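Local coordinates for regulatory protein BlaR1 (Bacillus licheniformis, PDB 1NRF) that probably senses beta-lactam antibiotics at the cell surface through acylation of a serine in this C-terminal, extracellular penicillin-binding domain and relays the signal to the cytoplasm, at residues M86-T91 / E97-Q102. Numbering follows the deposited sequence.
Sequences MTWDGT and EWNQDQ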
ATOM      1  N   MET A  86      -3.404  10.963 -18.712  1.00 51.22           N
ATOM      2  CA  MET A  86      -2.705  10.028 -19.579  1.00 51.78           C
ATOM      3  C   MET A  86      -3.724   9.262 -20.426  1.00 53.29           C
ATOM      4  O   MET A  86      -4.405   8.362 -19.931  1.00 53.26           O
ATOM      5  CB  MET A  86      -1.889   9.064 -18.703  1.00 49.91           C
ATOM      6  CG  MET A  86      -0.868   8.205 -19.425  1.00 48.53           C
ATOM      7  SD  MET A  86       0.036   7.091 -18.307  1.00 43.79           S
ATOM      8  CE  MET A  86       1.052   8.245 -17.405  1.00 44.28           C
ATOM      9  N   THR A  87      -3.841   9.628 -21.699  1.00 55.14           N
ATOM     10  CA  THR A  87      -4.780   8.955 -22.596  1.00 56.16           C
ATOM     11  C   THR A  87      -4.415   7.482 -22.727  1.00 56.68           C
ATOM     12  O   THR A  87      -3.239   7.116 -22.713  1.00 55.34           O
ATOM     13  CB  THR A  87      -4.786   9.595 -24.012  1.00 57.02           C
ATOM     14  OG1 THR A  87      -5.231  10.956 -23.922  1.00 56.53           O
ATOM     15  CG2 THR A  87      -5.714   8.824 -24.951  1.00 55.54           C
ATOM     16  N   TRP A  88      -5.425   6.633 -22.857  1.00 58.82           N
ATOM     17  CA  TRP A  88      -5.163   5.212 -22.971  1.00 61.54           C
ATOM     18  C   TRP A  88      -5.147   4.702 -24.415  1.00 61.78           C
ATOM     19  O   TRP A  88      -5.971   5.084 -25.248  1.00 60.06           O
ATOM     20  CB  TRP A  88      -6.171   4.419 -22.129  1.00 63.12           C
ATOM     21  CG  TRP A  88      -7.526   4.336 -22.712  1.00 63.78           C
ATOM     22  CD1 TRP A  88      -8.360   5.371 -23.001  1.00 64.77           C
ATOM     23  CD2 TRP A  88      -8.219   3.139 -23.087  1.00 64.26           C
ATOM     24  NE1 TRP A  88      -9.537   4.896 -23.537  1.00 65.82           N
ATOM     25  CE2 TRP A  88      -9.476   3.529 -23.600  1.00 64.37           C
ATOM     26  CE3 TRP A  88      -7.900   1.776 -23.037  1.00 63.61           C
ATOM     27  CZ2 TRP A  88     -10.415   2.605 -24.064  1.00 64.86           C
ATOM     28  CZ3 TRP A  88      -8.832   0.858 -23.497  1.00 64.63           C
ATOM     29  CH2 TRP A  88     -10.077   1.279 -24.005  1.00 65.50           C
ATOM     30  N   ASP A  89      -4.175   3.833 -24.679  1.00 62.36           N
ATOM     31  CA  ASP A  89      -3.964   3.221 -25.981  1.00 62.74           C
ATOM     32  C   ASP A  89      -5.286   2.923 -26.668  1.00 62.78           C
ATOM     33  O   ASP A  89      -5.690   3.600 -27.611  1.00 63.13           O
ATOM     34  CB  ASP A  89      -3.192   1.911 -25.811  1.00 62.27           C
ATOM     35  CG  ASP A  89      -2.249   1.938 -24.620  1.00 63.22           C
ATOM     36  OD1 ASP A  89      -2.730   2.024 -23.464  1.00 61.28           O
ATOM     37  OD2 ASP A  89      -1.023   1.872 -24.848  1.00 62.97           O
ATOM     38  N   GLY A  90      -5.949   1.891 -26.167  1.00 62.53           N
ATOM     39  CA  GLY A  90      -7.215   1.453 -26.715  1.00 61.92           C
ATOM     40  C   GLY A  90      -7.285  -0.016 -26.372  1.00 61.75           C
ATOM     41  O   GLY A  90      -8.232  -0.721 -26.727  1.00 61.96           O
ATOM     42  N   THR A  91      -6.248  -0.467 -25.671  1.00 61.54           N
ATOM     43  CA  THR A  91      -6.125  -1.850 -25.230  1.00 61.30           C
ATOM     44  C   THR A  91      -7.308  -2.247 -24.358  1.00 60.73           C
ATOM     45  O   THR A  91      -7.604  -1.588 -23.363  1.00 59.84           O
ATOM     46  CB  THR A  91      -4.839  -2.055 -24.407  1.00 61.77           C
ATOM     47  OG1 THR A  91      -3.697  -1.710 -25.205  1.00 61.33           O
ATOM     48  CG2 THR A  91      -4.728  -3.508 -23.941  1.00 60.19           C
ATOM     49  N   GLU A  97     -12.424  -0.553 -15.924  1.00 55.94           N
ATOM     50  CA  GLU A  97     -12.001   0.722 -15.346  1.00 55.45           C
ATOM     51  C   GLU A  97     -10.649   1.199 -15.856  1.00 54.02           C
ATOM     52  O   GLU A  97     -10.311   2.375 -15.742  1.00 53.23           O
ATOM     53  CB  GLU A  97     -11.972   0.622 -13.823  1.00 57.77           C
ATOM     54  CG  GLU A  97     -13.344   0.454 -13.200  1.00 61.86           C
ATOM     55  CD  GLU A  97     -13.319   0.603 -11.692  1.00 65.11           C
ATOM     56  OE1 GLU A  97     -14.406   0.750 -11.090  1.00 67.61           O
ATOM     57  OE2 GLU A  97     -12.212   0.570 -11.109  1.00 66.78           O
ATOM     58  N   TRP A  98      -9.871   0.278 -16.407  1.00 52.81           N
ATOM     59  CA  TRP A  98      -8.562   0.614 -16.948  1.00 52.32           C
ATOM     60  C   TRP A  98      -8.749   1.164 -18.361  1.00 53.03           C
ATOM     61  O   TRP A  98      -7.969   1.998 -18.830  1.00 51.90           O
ATOM     62  CB  TRP A  98      -7.680  -0.640 -17.018  1.00 51.09           C
ATOM     63  CG  TRP A  98      -7.245  -1.213 -15.687  1.00 49.90           C
ATOM     64  CD1 TRP A  98      -7.753  -0.922 -14.447  1.00 49.47           C
ATOM     65  CD2 TRP A  98      -6.222  -2.195 -15.477  1.00 48.87           C
ATOM     66  NE1 TRP A  98      -7.107  -1.662 -13.484  1.00 46.90           N
ATOM     67  CE2 TRP A  98      -6.164  -2.450 -14.088  1.00 48.04           C
ATOM     68  CE3 TRP A  98      -5.347  -2.886 -16.331  1.00 47.48           C
ATOM     69  CZ2 TRP A  98      -5.266  -3.366 -13.535  1.00 47.19           C
ATOM     70  CZ3 TRP A  98      -4.457  -3.795 -15.782  1.00 43.46           C
ATOM     71  CH2 TRP A  98      -4.423  -4.027 -14.397  1.00 46.60           C
ATOM     72  N   ASN A  99      -9.809   0.689 -19.016  1.00 54.29           N
ATOM     73  CA  ASN A  99     -10.135   1.045 -20.399  1.00 54.90           C
ATOM     74  C   ASN A  99     -10.731   2.435 -20.622  1.00 54.68           C
ATOM     75  O   ASN A  99     -11.833   2.571 -21.168  1.00 53.20           O
ATOM     76  CB  ASN A  99     -11.076  -0.016 -20.979  1.00 54.70           C
ATOM     77  CG  ASN A  99     -10.533  -1.424 -20.818  1.00 55.58           C
ATOM     78  OD1 ASN A  99      -9.440  -1.733 -21.282  1.00 57.88           O
ATOM     79  ND2 ASN A  99     -11.293  -2.283 -20.154  1.00 56.70           N
ATOM     80  N   GLN A 100      -9.986   3.458 -20.213  1.00 54.50           N
ATOM     81  CA  GLN A 100     -10.413   4.845 -20.367  1.00 55.69           C
ATOM     82  C   GLN A 100      -9.302   5.788 -19.934  1.00 55.53           C
ATOM     83  O   GLN A 100      -8.346   5.369 -19.284  1.00 55.16           O
ATOM     84  CB  GLN A 100     -11.675   5.106 -19.548  1.00 57.28           C
ATOM     85  CG  GLN A 100     -11.666   4.467 -18.174  1.00 60.49           C
ATOM     86  CD  GLN A 100     -13.022   4.534 -17.503  1.00 63.35           C
ATOM     87  OE1 GLN A 100     -13.465   5.605 -17.083  1.00 64.82           O
ATOM     88  NE2 GLN A 100     -13.699   3.386 -17.409  1.00 63.61           N
ATOM     89  N   ASP A 101      -9.420   7.059 -20.308  1.00 55.63           N
ATOM     90  CA  ASP A 101      -8.404   8.041 -19.943  1.00 55.33           C
ATOM     91  C   ASP A 101      -8.216   8.067 -18.432  1.00 53.47           C
ATOM     92  O   ASP A 101      -9.162   8.253 -17.665  1.00 52.77           O
ATOM     93  CB  ASP A 101      -8.780   9.432 -20.471  1.00 56.85           C
ATOM     94  CG  ASP A 101      -8.703   9.516 -21.994  1.00 58.77           C
ATOM     95  OD1 ASP A 101      -7.689   9.054 -22.560  1.00 56.67           O
ATOM     96  OD2 ASP A 101      -9.647  10.049 -22.622  1.00 60.61           O
ATOM     97  N   GLN A 102      -6.977   7.869 -18.005  1.00 51.71           N
ATOM     98  CA  GLN A 102      -6.682   7.836 -16.587  1.00 48.82           C
ATOM     99  C   GLN A 102      -6.104   9.120 -16.041  1.00 47.07           C
ATOM    100  O   GLN A 102      -5.690  10.015 -16.775  1.00 45.89           O
ATOM    101  CB  GLN A 102      -5.735   6.676 -16.273  1.00 48.46           C
ATOM    102  CG  GLN A 102      -6.352   5.311 -16.506  1.00 49.09           C
ATOM    103  CD  GLN A 102      -7.478   4.994 -15.536  1.00 48.35           C
ATOM    104  OE1 GLN A 102      -8.294   4.104 -15.785  1.00 49.09           O
ATOM    105  NE2 GLN A 102      -7.519   5.710 -14.421  1.00 48.39           N
TER
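The indole of W88 lies with one face over the backbone of N99 and Q100, in a surface loop that joins helices 66-76 and 104-110 of the penicillin-binding transpeptidase (serine beta-lactamase-like) fold. Both N99 C and Q100 N sit 3.3 Å from the ring plane, over its centre. This peptide belongs to an inverse gamma turn centred on N99, with a weak bond from Q100 N to W98 O. With its CG set between the backbone N and the carbonyl carbon (chi1 75°), W88 swings its indole across to the 97-102 segment. N99 CB approaches W88 CH2 at 3.4 Å, while the N99 amide plane is turned 53° from the ring.

At the base of the loop, M86 and Q102 form a single antiparallel hydrogen-bonded bridge, with M86 N to Q102 O at 3.1 Å and Q102 N to M86 O at 3.3 Å. Between bridge and indole, D101 OD1 accepts a weak bond from W88 N and lies 3.1 Å from T87 CG2.

Further out, Y93 N donates to N99 OD1 and so holds the side-chain amide. The W98 and S63 side chains are about 7 Å apart, S63 being the probable acylation site, while W98 O accepts a hydrogen bond from W114 NE1.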